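Local structure of putative capsid protein of prophage (3BQW) at residues K168-Q173 with Y196-A200; E246-F250 with I260-G264; L226-R231 with F250-L254; L30-F35 with N205-M209; I82-M87 with H332-Q336. The protein probably forms the phage head shell as a prophage-encoded major capsid protein of the lambda gpE-like family, though its function has not been established directly. One frame throughout, in Å; residues are numbered along the deposited sequence.

Interaction 1 of 5, residues K168-Q173 with Y196-A200; sequences KNIIEQ and YADQA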
# COMPACT_ATOMS: atom_id res chain seq x y z
N LYS A 168 4.10 23.56 1.87
CA LYS A 168 5.42 23.69 1.23
C LYS A 168 6.02 22.31 0.85
O LYS A 168 6.98 22.25 0.09
CB LYS A 168 6.38 24.39 2.18
CG LYS A 168 6.87 23.48 3.35
CD LYS A 168 7.66 24.26 4.41
CE LYS A 168 8.17 23.34 5.48
NZ LYS A 168 9.10 22.33 4.90
N ASN A 169 5.48 21.23 1.43
CA ASN A 169 5.98 19.87 1.13
C ASN A 169 5.42 19.28 -0.16
O ASN A 169 5.87 18.23 -0.60
CB ASN A 169 5.68 18.92 2.29
CG ASN A 169 6.61 19.11 3.45
OD1 ASN A 169 7.13 18.14 4.02
ND2 ASN A 169 6.85 20.36 3.82
N ILE A 170 4.41 19.93 -0.73
CA ILE A 170 3.79 19.49 -1.96
C ILE A 170 4.11 20.57 -2.96
O ILE A 170 3.61 21.68 -2.86
CB ILE A 170 2.25 19.31 -1.83
CG1 ILE A 170 1.90 18.24 -0.81
CG2 ILE A 170 1.61 18.91 -3.17
CD1 ILE A 170 0.38 18.25 -0.45
N ILE A 171 4.96 20.23 -3.93
CA ILE A 171 5.57 21.22 -4.80
C ILE A 171 5.14 20.94 -6.23
O ILE A 171 5.03 19.80 -6.65
CB ILE A 171 7.11 21.14 -4.71
CG1 ILE A 171 7.60 21.46 -3.28
CG2 ILE A 171 7.77 22.02 -5.76
CD1 ILE A 171 9.15 21.32 -3.06
N GLU A 172 4.87 21.99 -6.99
CA GLU A 172 4.62 21.83 -8.42
C GLU A 172 5.63 22.61 -9.21
O GLU A 172 5.82 23.78 -8.96
CB GLU A 172 3.22 22.29 -8.77
CG GLU A 172 2.17 21.39 -8.18
CD GLU A 172 0.77 21.68 -8.69
OE1 GLU A 172 0.57 22.76 -9.30
OE2 GLU A 172 -0.13 20.83 -8.50
N GLN A 173 6.29 21.97 -10.18
CA GLN A 173 7.22 22.69 -11.05
C GLN A 173 6.58 23.86 -11.80
O GLN A 173 7.23 24.86 -12.06
CB GLN A 173 7.93 21.74 -12.00
CG GLN A 173 9.04 20.93 -11.31
CD GLN A 173 10.04 20.32 -12.29
OE1 GLN A 173 11.18 19.99 -11.92
NE2 GLN A 173 9.63 20.17 -13.51
N TYR A 196 14.10 20.86 -3.55
CA TYR A 196 12.87 20.19 -3.10
C TYR A 196 13.07 19.52 -1.74
O TYR A 196 12.20 19.58 -0.87
CB TYR A 196 12.35 19.17 -4.11
CG TYR A 196 12.27 19.66 -5.53
CD1 TYR A 196 11.84 20.95 -5.82
CD2 TYR A 196 12.63 18.83 -6.58
CE1 TYR A 196 11.80 21.40 -7.12
CE2 TYR A 196 12.57 19.28 -7.90
CZ TYR A 196 12.16 20.56 -8.15
OH TYR A 196 12.09 21.01 -9.45
N ALA A 197 14.22 18.88 -1.59
CA ALA A 197 14.56 18.17 -0.37
C ALA A 197 14.69 19.09 0.85
O ALA A 197 14.44 18.65 1.95
CB ALA A 197 15.87 17.33 -0.57
N ASP A 198 15.05 20.37 0.66
CA ASP A 198 15.05 21.36 1.76
C ASP A 198 13.74 21.36 2.53
O ASP A 198 13.74 21.53 3.74
CB ASP A 198 15.23 22.78 1.24
CG ASP A 198 16.62 23.06 0.75
OD1 ASP A 198 17.54 22.24 1.00
OD2 ASP A 198 16.78 24.11 0.10
N GLN A 199 12.63 21.18 1.82
CA GLN A 199 11.32 21.22 2.46
C GLN A 199 11.07 20.09 3.49
O GLN A 199 10.27 20.27 4.39
CB GLN A 199 10.20 21.29 1.42
CG GLN A 199 10.34 22.43 0.43
CD GLN A 199 10.56 23.81 1.08
OE1 GLN A 199 10.00 24.11 2.13
NE2 GLN A 199 11.39 24.62 0.47
N ALA A 200 11.78 18.97 3.39
CA ALA A 200 11.61 17.86 4.35
C ALA A 200 12.08 18.22 5.78
O ALA A 200 11.67 17.61 6.77
CB ALA A 200 12.33 16.61 3.85
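Asn-169 and Gln-199 bring the two backbones closest, CA to CA 5.7 Å, while Ile-171 CA and Tyr-196 CA stay 7.6 Å apart. A 3-10 turn leads into strand 170-172, parallel neighbour of strand 346-349 in a mixed beta sheet, and the end of helix 190-198 and the residues after it pack on one face of that sheet. Ile-171 sends its CD1 obliquely to the Tyr-196 ring, 3.9 Å from CD1 of that ring, and the same methyl meets the Gln-199 CG. Val-346 and Val-348 of the neighbouring strand continue this apolar surface under Gln-199 and Tyr-196. Beyond the apolar patch, the chain of Gln-173 comes to the hydroxyl end of the tyrosine, Gln-173 CG lying 3.6 Å from Tyr-196 OH. At the solvent side Lys-168 lies extended until its last torsion (chi4 62°) bends the ammonium toward Gln-199. Bending at chi2 (-51°), Gln-199 lays its CG 3.4 Å from the Lys-168 carbonyl O and turns its amide to the lysine chain. Lys-168 CD passes 3.3 Å from Gln-199 OE1, and Lys-168 NZ gives that same OE1 a weak hydrogen bond of 3.4 Å.

Interaction 2 of 5, residues E246-F250 with I260-G264; sequences EVVSF and IVYSG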
# COMPACT_ATOMS: atom_id res chain seq x y z
N GLU A 246 8.36 -6.75 -10.24
CA GLU A 246 7.25 -6.63 -11.15
C GLU A 246 6.77 -5.18 -11.38
O GLU A 246 6.24 -4.86 -12.46
CB GLU A 246 6.10 -7.53 -10.64
CG GLU A 246 4.82 -7.48 -11.48
CD GLU A 246 4.16 -8.84 -11.70
OE1 GLU A 246 4.03 -9.62 -10.71
OE2 GLU A 246 3.76 -9.11 -12.88
N VAL A 247 6.95 -4.30 -10.37
CA VAL A 247 6.43 -2.92 -10.43
C VAL A 247 7.43 -1.80 -10.11
O VAL A 247 7.14 -0.63 -10.31
CB VAL A 247 5.23 -2.75 -9.49
CG1 VAL A 247 4.13 -3.70 -9.91
CG2 VAL A 247 5.62 -3.01 -8.02
N VAL A 248 8.61 -2.17 -9.67
CA VAL A 248 9.60 -1.27 -9.13
C VAL A 248 10.94 -1.59 -9.75
O VAL A 248 11.25 -2.76 -9.99
CB VAL A 248 9.65 -1.48 -7.59
CG1 VAL A 248 10.97 -1.17 -7.02
CG2 VAL A 248 8.54 -0.67 -6.92
N SER A 249 11.73 -0.56 -10.04
CA SER A 249 13.06 -0.73 -10.53
C SER A 249 14.00 0.16 -9.74
O SER A 249 13.82 1.38 -9.67
CB SER A 249 13.12 -0.37 -12.00
OG SER A 249 14.47 -0.44 -12.43
N PHE A 250 15.01 -0.46 -9.16
CA PHE A 250 16.05 0.23 -8.47
C PHE A 250 17.10 0.64 -9.49
O PHE A 250 17.62 -0.19 -10.21
CB PHE A 250 16.69 -0.63 -7.37
CG PHE A 250 17.58 0.17 -6.46
CD1 PHE A 250 17.06 0.78 -5.35
CD2 PHE A 250 18.91 0.33 -6.75
CE1 PHE A 250 17.86 1.56 -4.53
CE2 PHE A 250 19.72 1.09 -5.93
CZ PHE A 250 19.20 1.71 -4.83
N ILE A 260 14.59 5.08 -7.25
CA ILE A 260 13.59 4.05 -7.47
C ILE A 260 12.55 4.61 -8.45
O ILE A 260 11.99 5.70 -8.23
CB ILE A 260 12.89 3.64 -6.13
CG1 ILE A 260 13.91 3.16 -5.08
CG2 ILE A 260 11.84 2.53 -6.38
CD1 ILE A 260 13.27 2.65 -3.73
N VAL A 261 12.32 3.88 -9.53
CA VAL A 261 11.22 4.13 -10.42
C VAL A 261 10.09 3.17 -10.07
O VAL A 261 10.29 1.97 -9.99
CB VAL A 261 11.59 3.95 -11.90
CG1 VAL A 261 10.39 4.26 -12.81
CG2 VAL A 261 12.81 4.85 -12.23
N TYR A 262 8.91 3.74 -9.86
CA TYR A 262 7.77 3.00 -9.33
C TYR A 262 6.62 3.09 -10.31
O TYR A 262 6.16 4.16 -10.62
CB TYR A 262 7.38 3.61 -8.00
CG TYR A 262 6.19 3.01 -7.28
CD1 TYR A 262 6.28 1.79 -6.62
CD2 TYR A 262 5.01 3.69 -7.17
CE1 TYR A 262 5.20 1.26 -5.91
CE2 TYR A 262 3.92 3.16 -6.45
CZ TYR A 262 4.03 1.96 -5.82
OH TYR A 262 2.96 1.44 -5.13
N SER A 263 6.16 1.93 -10.77
CA SER A 263 5.16 1.83 -11.83
C SER A 263 3.97 0.97 -11.43
O SER A 263 3.21 0.56 -12.29
CB SER A 263 5.80 1.22 -13.09
OG SER A 263 6.97 1.94 -13.45
N GLY A 264 3.79 0.73 -10.13
CA GLY A 264 2.64 -0.04 -9.65
C GLY A 264 1.26 0.49 -10.03
O GLY A 264 0.99 1.70 -9.98
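Val-248 meets two side chains of the opposing strand with its two methyls: CG1 goes to Ile-260 CG2 (3.9 Å) and CG2 to the ring of Tyr-262. The first torsion, chi1 151°, divides the branches this way, with CG1 roughly opposite the backbone N and CG2 opposite the carbonyl carbon. CG2 touches the tyrosine at its edge, in the ring plane, only 3.4 Å from CD1, so the ring stands beside the valine and does not lie over it. Gly-264 N sits above the centre of one face of the same ring, and Phe-31 meets it edge-to-face. The hydroxyl of Tyr-262 makes a weak hydrogen bond to Glu-137. Further along, Phe-250 brings CD1 to Ile-260 CG1 at 4.0 Å, an oblique contact. Val-248, Phe-250, Ile-260 and Tyr-262 share one face of an antiparallel beta hairpin, strands 248-254 and 257-267; Leu-30 and Cys-241 cover parts of that face. Ser-249 and Val-261 point to the other face and form the hydrogen-bonded pair: Ser-249 N to Val-261 O and Val-261 N to Ser-249 O, both 2.9 Å and in the carbonyl planes. Ser-263 N to Val-247 O (2.8 Å) continues the pairing past the regular pairs, toward the start of strand 248-254, the donor almost in line with the carbonyl. The chemistry is thus split: three backbone bonds cross the hairpin, while the Ile-260 and Tyr-262 backbones pair with strand 206-209 on the other side, and the Val-248 face offers mainly carbon and seats the sheet against the helices.

Interaction 3 of 5, residues L226-R231 with F250-L254; sequences LYDLSR and FKGYL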
# COMPACT_ATOMS: atom_id res chain seq x y z
N LEU A 226 26.48 12.13 -13.20
CA LEU A 226 26.48 11.88 -11.74
C LEU A 226 25.78 10.59 -11.37
O LEU A 226 25.97 10.07 -10.27
CB LEU A 226 25.79 13.03 -11.00
CG LEU A 226 26.43 14.41 -11.07
CD1 LEU A 226 25.59 15.44 -10.34
CD2 LEU A 226 27.85 14.36 -10.52
N TYR A 227 24.93 10.10 -12.28
CA TYR A 227 24.15 8.87 -12.08
C TYR A 227 25.06 7.68 -11.80
O TYR A 227 25.92 7.33 -12.61
CB TYR A 227 23.27 8.63 -13.34
CG TYR A 227 22.50 7.32 -13.41
CD1 TYR A 227 22.00 6.69 -12.27
CD2 TYR A 227 22.23 6.73 -14.65
CE1 TYR A 227 21.29 5.50 -12.37
CE2 TYR A 227 21.53 5.54 -14.76
CZ TYR A 227 21.05 4.92 -13.61
OH TYR A 227 20.33 3.72 -13.71
N ASP A 228 24.85 7.06 -10.64
CA ASP A 228 25.66 5.94 -10.18
C ASP A 228 24.83 4.67 -10.20
O ASP A 228 24.16 4.33 -9.22
CB ASP A 228 26.17 6.24 -8.77
CG ASP A 228 27.27 5.32 -8.33
OD1 ASP A 228 27.42 4.22 -8.91
OD2 ASP A 228 27.97 5.71 -7.38
N LEU A 229 24.88 3.98 -11.35
CA LEU A 229 24.19 2.69 -11.58
C LEU A 229 24.56 1.60 -10.55
O LEU A 229 23.77 0.69 -10.33
CB LEU A 229 24.46 2.19 -13.01
CG LEU A 229 23.80 0.89 -13.50
CD1 LEU A 229 22.29 1.02 -13.61
CD2 LEU A 229 24.39 0.45 -14.85
N SER A 230 25.74 1.69 -9.95
CA SER A 230 26.20 0.69 -8.98
C SER A 230 25.28 0.55 -7.78
O SER A 230 24.77 1.54 -7.25
CB SER A 230 27.61 1.00 -8.47
OG SER A 230 27.67 0.78 -7.07
N ARG A 231 25.07 -0.69 -7.35
CA ARG A 231 24.28 -0.98 -6.14
C ARG A 231 24.49 -2.42 -5.69
O ARG A 231 25.00 -3.23 -6.45
CB ARG A 231 22.79 -0.71 -6.37
CG ARG A 231 22.37 -0.56 -7.83
CD ARG A 231 22.59 -1.84 -8.64
NE ARG A 231 21.30 -2.41 -9.00
CZ ARG A 231 20.47 -1.87 -9.89
NH1 ARG A 231 19.30 -2.46 -10.12
NH2 ARG A 231 20.78 -0.75 -10.55
N PHE A 250 15.01 -0.46 -9.16
CA PHE A 250 16.05 0.23 -8.47
C PHE A 250 17.10 0.64 -9.49
O PHE A 250 17.62 -0.19 -10.21
CB PHE A 250 16.69 -0.63 -7.37
CG PHE A 250 17.58 0.17 -6.46
CD1 PHE A 250 17.06 0.78 -5.35
CD2 PHE A 250 18.91 0.33 -6.75
CE1 PHE A 250 17.86 1.56 -4.53
CE2 PHE A 250 19.72 1.09 -5.93
CZ PHE A 250 19.20 1.71 -4.83
N LYS A 251 17.39 1.94 -9.52
CA LYS A 251 18.23 2.52 -10.56
C LYS A 251 19.66 2.80 -10.13
O LYS A 251 20.54 2.88 -10.98
CB LYS A 251 17.59 3.84 -11.05
CG LYS A 251 16.28 3.65 -11.78
CD LYS A 251 16.45 2.72 -12.97
CE LYS A 251 15.17 2.60 -13.72
NZ LYS A 251 15.24 1.61 -14.80
N GLY A 252 19.90 2.96 -8.84
CA GLY A 252 21.20 3.37 -8.36
C GLY A 252 21.10 4.49 -7.36
O GLY A 252 20.08 4.64 -6.70
N TYR A 253 22.16 5.28 -7.27
CA TYR A 253 22.29 6.34 -6.28
C TYR A 253 22.73 7.65 -6.92
O TYR A 253 23.40 7.65 -7.96
CB TYR A 253 23.28 5.94 -5.18
CG TYR A 253 22.84 4.76 -4.34
CD1 TYR A 253 22.20 4.94 -3.11
CD2 TYR A 253 23.04 3.46 -4.79
CE1 TYR A 253 21.79 3.85 -2.34
CE2 TYR A 253 22.63 2.36 -4.04
CZ TYR A 253 22.02 2.56 -2.82
OH TYR A 253 21.64 1.45 -2.09
N LEU A 254 22.32 8.74 -6.28
CA LEU A 254 22.77 10.09 -6.61
C LEU A 254 23.34 10.64 -5.31
O LEU A 254 22.64 11.27 -4.54
CB LEU A 254 21.58 10.90 -7.13
CG LEU A 254 21.72 12.27 -7.77
CD1 LEU A 254 22.81 12.28 -8.87
CD2 LEU A 254 20.34 12.70 -8.34
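Gly-252 presses its CA to within 3.2 Å of Asp-228 O, at a positive phi (133°) where a side chain would run into the carbonyl of the residue before and into Asp-228 O, and the loop 226-231 lies close against strand 248-254 there. Next to it stands a single antiparallel bridge, a hydrogen-bonded pair: Tyr-253 N gives to Asp-228 O (3.0 Å) and Asp-228 N to Tyr-253 O (3.1 Å). Tyr-227, its CG opposite the backbone N (chi1 173°), starts away from the strand, yet its ring swings back to the Lys-251 carbonyl. There the Tyr-227 OH gives a hydrogen bond of 2.9 Å to Lys-251 O, from somewhat off the carbonyl plane, and the carbonyl lies at the ring edge. Arg-231 folds over Phe-250 at the far end. Its CB runs 3.6 Å from Phe-250 CE2, and one face of the guanidinium is over CD2, the two planes 82° apart. A weak, poorly directed bond of 2.8 Å joins Arg-231 NH1 to Phe-250 O. Arg-231 NH2 also turns back, in the guanidinium plane, to Leu-229 O, another weak bond. Tyr-253 sets its edge toward Ser-230 O, while its hydroxyl is hydrogen-bonded to Glu-238 of helix 236-241 and to Ser-235 just before it. Leu-226 CB packs on Leu-254 CD1 at 3.7 Å beside helix 190-198. Asp-228 OD1 accepts from Ser-230 N (3.2 Å), an Asx turn in a connecting loop that is joined to a strand of a beta hairpin by a single antiparallel bridge.

Interaction 4 of 5, residues L30-F35 with N205-M209; sequences LFTTLF and NVMIM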
# COMPACT_ATOMS: atom_id res chain seq x y z
N LEU A 30 5.56 -1.17 -2.31
CA LEU A 30 6.73 -0.36 -1.96
C LEU A 30 6.53 0.68 -0.85
O LEU A 30 7.31 0.73 0.08
CB LEU A 30 7.27 0.33 -3.22
CG LEU A 30 8.58 1.13 -3.03
CD1 LEU A 30 9.71 0.22 -2.76
CD2 LEU A 30 8.84 2.05 -4.24
N PHE A 31 5.54 1.56 -0.97
CA PHE A 31 5.32 2.62 0.03
C PHE A 31 5.00 2.02 1.40
O PHE A 31 5.54 2.46 2.42
CB PHE A 31 4.24 3.59 -0.42
CG PHE A 31 4.74 4.61 -1.40
CD1 PHE A 31 5.08 4.25 -2.71
CD2 PHE A 31 4.90 5.94 -1.02
CE1 PHE A 31 5.53 5.22 -3.63
CE2 PHE A 31 5.36 6.91 -1.94
CZ PHE A 31 5.67 6.54 -3.24
N THR A 32 4.19 0.95 1.40
CA THR A 32 3.91 0.22 2.60
C THR A 32 5.21 -0.31 3.24
O THR A 32 5.47 -0.12 4.45
CB THR A 32 2.96 -0.91 2.35
OG1 THR A 32 1.75 -0.39 1.77
CG2 THR A 32 2.66 -1.66 3.66
N THR A 33 6.04 -0.92 2.41
CA THR A 33 7.28 -1.49 2.88
C THR A 33 8.29 -0.45 3.38
O THR A 33 8.97 -0.68 4.37
CB THR A 33 7.89 -2.36 1.78
OG1 THR A 33 6.95 -3.40 1.44
CG2 THR A 33 9.21 -3.00 2.25
N LEU A 34 8.44 0.66 2.68
CA LEU A 34 9.43 1.65 3.07
C LEU A 34 8.96 2.45 4.27
O LEU A 34 9.74 2.70 5.20
CB LEU A 34 9.72 2.60 1.90
CG LEU A 34 10.52 2.02 0.74
CD1 LEU A 34 10.55 2.99 -0.41
CD2 LEU A 34 11.91 1.67 1.19
N PHE A 35 7.70 2.86 4.25
CA PHE A 35 7.24 3.94 5.12
C PHE A 35 6.18 3.53 6.14
O PHE A 35 5.89 4.29 7.07
CB PHE A 35 6.76 5.13 4.25
CG PHE A 35 7.80 5.65 3.30
CD1 PHE A 35 9.05 6.07 3.78
CD2 PHE A 35 7.54 5.76 1.94
CE1 PHE A 35 10.03 6.55 2.92
CE2 PHE A 35 8.51 6.25 1.07
CZ PHE A 35 9.76 6.65 1.56
N ASN A 205 16.90 10.25 1.81
CA ASN A 205 17.79 9.19 1.34
C ASN A 205 17.15 8.28 0.29
O ASN A 205 17.75 7.31 -0.15
CB ASN A 205 18.39 8.42 2.54
CG ASN A 205 17.41 7.45 3.19
OD1 ASN A 205 16.21 7.48 2.92
ND2 ASN A 205 17.93 6.59 4.07
N VAL A 206 15.94 8.60 -0.12
CA VAL A 206 15.25 7.87 -1.18
C VAL A 206 14.43 8.82 -2.07
O VAL A 206 13.79 9.75 -1.57
CB VAL A 206 14.39 6.70 -0.61
CG1 VAL A 206 13.22 7.20 0.26
CG2 VAL A 206 13.94 5.76 -1.74
N MET A 207 14.54 8.64 -3.38
CA MET A 207 13.70 9.34 -4.36
C MET A 207 12.91 8.29 -5.17
O MET A 207 13.51 7.53 -5.91
CB MET A 207 14.51 10.27 -5.27
CG MET A 207 13.63 11.20 -6.16
SD MET A 207 14.44 12.53 -7.11
CE MET A 207 15.72 11.69 -7.98
N ILE A 208 11.59 8.26 -4.96
CA ILE A 208 10.67 7.40 -5.69
C ILE A 208 9.95 8.20 -6.78
O ILE A 208 9.35 9.24 -6.50
CB ILE A 208 9.64 6.75 -4.75
CG1 ILE A 208 10.37 6.06 -3.58
CG2 ILE A 208 8.82 5.72 -5.53
CD1 ILE A 208 9.64 6.10 -2.30
N MET A 209 10.04 7.71 -8.02
CA MET A 209 9.70 8.48 -9.22
C MET A 209 8.73 7.69 -10.07
O MET A 209 8.94 6.51 -10.28
CB MET A 209 10.94 8.66 -10.12
CG MET A 209 12.03 9.46 -9.58
SD MET A 209 13.44 9.48 -10.67
CE MET A 209 14.40 8.23 -9.88
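Ile-208, on strand 206-209, is met by four side chains of helix 30-35; the two segments run nearly antiparallel (170°), their axes 11.9 Å apart, as a helix lying on the face of a mixed beta sheet. From CB the side chain divides. CG2, opposite the backbone N, touches two neighbouring residues at the start of the helix, 3.8 Å from Phe-31 CE1 and 3.9 Å from Leu-30 CD2, the leucine sliding past the isoleucine in the reverse direction. CG1, opposite the carbonyl carbon (chi1 -52°), carries the longer branch onward, and a second torsion of 146°, off the usual staggered values, delivers CD1 to the middle of the group. That methyl is 4.1 Å above one face of Phe-31, toward the rim of the ring, and it meets Leu-34 CD1 tip to tip at 3.8 Å. The Phe-31 ring continues onto Ala-140, Val-141 and Val-144 of the long helix 113-146, which probably corresponds to the spine helix of the HK97-type capsid fold. Helix 30-35 and strand 206-209 meet through carbon alone, with no hydrogen bond between them, whereas Glu-137 of the long helix takes hydrogen bonds from Phe-31 N and Thr-32 OG1. Asn-205 and Val-206 together face Gly-285 in a classic beta bulge at the start of the strand. Leu-34 CB covers the Phe-35 ring over its centre, and that ring turns its edge to the strand: Phe-35 CZ lies 3.7 Å from Val-206 CG1, and Phe-35 CE2 3.6 Å from Ile-208 CD1.

Interaction 5 of 5, residues I82-M87 with H332-Q336; sequences IKPGYM and HSAPQ
Tyr-86 starts away from segment 332-336 but, with CG opposite the backbone N (chi1 -160°), brings its ring back along the other chain. CD1 of the ring then lies 3.8 Å from Ala-334 CB, Ser-333 O sits over one ring face, and the His-332 ring stands rim to rim with it, planes 72° apart. The tyrosine hydroxyl is hydrogen-bonded to Met-299 N. Met-87 CB lies 3.4 Å from Ser-333 O, and the chain leads away from there, bent at its last torsion; the Met-87 backbone makes a single antiparallel bridge with Ser-333, Met-87 N to Ser-333 O at 2.8 Å and Ser-333 N to Met-87 O at 2.9 Å. The loop between strands 81-82 and 90-92 is thereby fastened to strand 327-338 of a mixed sheet, whose Ser-333 and Pro-335 side packs on the long helix 113-146. Pro-84 leans its CG on the Ala-334 methyl, 3.8 Å from CB. Where the chains diverge, water takes over: one molecule links Gly-85 O with Pro-335 O, another Gly-85 N (2.8 Å) with Pro-335 O. Gln-336, extended at chi1 and bent at chi2 (55°), curls its amide so that OE1 reaches this second water at 2.7 Å.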
# COMPACT_ATOMS: atom_id res chain seq x y z
N ILE A 82 -9.48 6.50 15.26
CA ILE A 82 -9.62 6.42 13.82
C ILE A 82 -10.49 5.21 13.47
O ILE A 82 -10.22 4.10 13.91
CB ILE A 82 -8.24 6.25 13.12
CG1 ILE A 82 -7.27 7.38 13.51
CG2 ILE A 82 -8.41 6.14 11.58
CD1 ILE A 82 -7.59 8.72 12.97
N LYS A 83 -11.52 5.41 12.66
CA LYS A 83 -12.36 4.32 12.19
C LYS A 83 -11.80 3.80 10.86
O LYS A 83 -11.76 4.52 9.89
CB LYS A 83 -13.82 4.80 12.06
CG LYS A 83 -14.84 3.72 11.59
CD LYS A 83 -15.14 2.56 12.59
CE LYS A 83 -15.52 1.24 11.88
NZ LYS A 83 -14.62 0.80 10.68
N PRO A 84 -11.27 2.57 10.83
CA PRO A 84 -10.73 2.06 9.57
C PRO A 84 -11.81 1.65 8.54
O PRO A 84 -12.93 1.38 8.90
CB PRO A 84 -9.92 0.86 10.01
CG PRO A 84 -10.67 0.36 11.21
CD PRO A 84 -11.09 1.61 11.93
N GLY A 85 -11.44 1.66 7.26
CA GLY A 85 -12.30 1.12 6.22
C GLY A 85 -12.31 -0.40 6.34
O GLY A 85 -11.28 -1.04 6.18
N TYR A 86 -13.47 -0.97 6.64
CA TYR A 86 -13.60 -2.40 6.79
C TYR A 86 -13.76 -3.05 5.43
O TYR A 86 -14.59 -2.63 4.61
CB TYR A 86 -14.80 -2.74 7.67
CG TYR A 86 -14.74 -4.12 8.24
CD1 TYR A 86 -14.09 -4.35 9.44
CD2 TYR A 86 -15.36 -5.20 7.59
CE1 TYR A 86 -14.05 -5.60 9.99
CE2 TYR A 86 -15.32 -6.48 8.13
CZ TYR A 86 -14.66 -6.67 9.34
OH TYR A 86 -14.60 -7.91 9.94
N MET A 87 -12.95 -4.08 5.20
CA MET A 87 -12.93 -4.81 3.95
C MET A 87 -13.28 -6.28 4.18
O MET A 87 -12.89 -6.90 5.20
CB MET A 87 -11.53 -4.71 3.31
CG MET A 87 -10.97 -3.31 3.07
SD MET A 87 -9.33 -3.37 2.23
CE MET A 87 -9.97 -3.76 0.65
N HIS A 332 -11.70 -10.97 5.78
CA HIS A 332 -11.93 -9.74 6.53
C HIS A 332 -10.62 -9.05 6.90
O HIS A 332 -9.66 -9.70 7.29
CB HIS A 332 -12.70 -10.04 7.82
CG HIS A 332 -14.12 -10.46 7.59
ND1 HIS A 332 -14.46 -11.58 6.87
CD2 HIS A 332 -15.29 -9.89 7.97
CE1 HIS A 332 -15.77 -11.70 6.83
NE2 HIS A 332 -16.30 -10.67 7.48
N SER A 333 -10.61 -7.73 6.79
CA SER A 333 -9.47 -6.89 7.22
C SER A 333 -9.90 -5.42 7.37
O SER A 333 -10.74 -4.94 6.61
CB SER A 333 -8.33 -6.97 6.21
OG SER A 333 -7.12 -6.47 6.75
N ALA A 334 -9.29 -4.71 8.32
CA ALA A 334 -9.60 -3.29 8.57
C ALA A 334 -8.31 -2.49 8.77
O ALA A 334 -8.07 -1.97 9.83
CB ALA A 334 -10.54 -3.14 9.81
N PRO A 335 -7.49 -2.40 7.72
CA PRO A 335 -6.20 -1.71 7.75
C PRO A 335 -6.28 -0.21 7.53
O PRO A 335 -7.14 0.28 6.78
CB PRO A 335 -5.45 -2.35 6.59
CG PRO A 335 -6.53 -2.64 5.58
CD PRO A 335 -7.75 -3.00 6.38
N GLN A 336 -5.36 0.50 8.18
CA GLN A 336 -5.16 1.93 7.99
C GLN A 336 -3.68 2.27 8.21
O GLN A 336 -3.16 2.02 9.30
CB GLN A 336 -5.97 2.71 9.03
CG GLN A 336 -5.80 4.24 8.95
CD GLN A 336 -6.11 4.80 7.57
OE1 GLN A 336 -7.15 4.48 6.99
NE2 GLN A 336 -5.20 5.64 7.04
O HOH W 1 -8.86 2.49 6.40
O HOH W 2 -9.18 -0.32 4.85

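How the interactions relate
Interactions 1 to 4 all reach one mixed seven-stranded sheet, whereas interaction 5 belongs to a separate five-stranded one. Interactions 2 and 4 have centres 10 Å apart and touch through neighbouring strands 257-267 and 206-209, where Tyr-262 packs on Leu-30 and Ile-208. Interaction 3 shares Phe-250 and strand 248-254 with interaction 2 and carries the hairpin outward. Interaction 1 lies about 22 Å, centre to centre, from interaction 2. Interaction 5 is on the opposite side of the chain's centre from interactions 2 and 3, about 38 Å between centres from the latter. Along the chain interactions 4 and 5 cross, their segments alternating, and both pack on helix 113-146, which brings distant parts of the chain together.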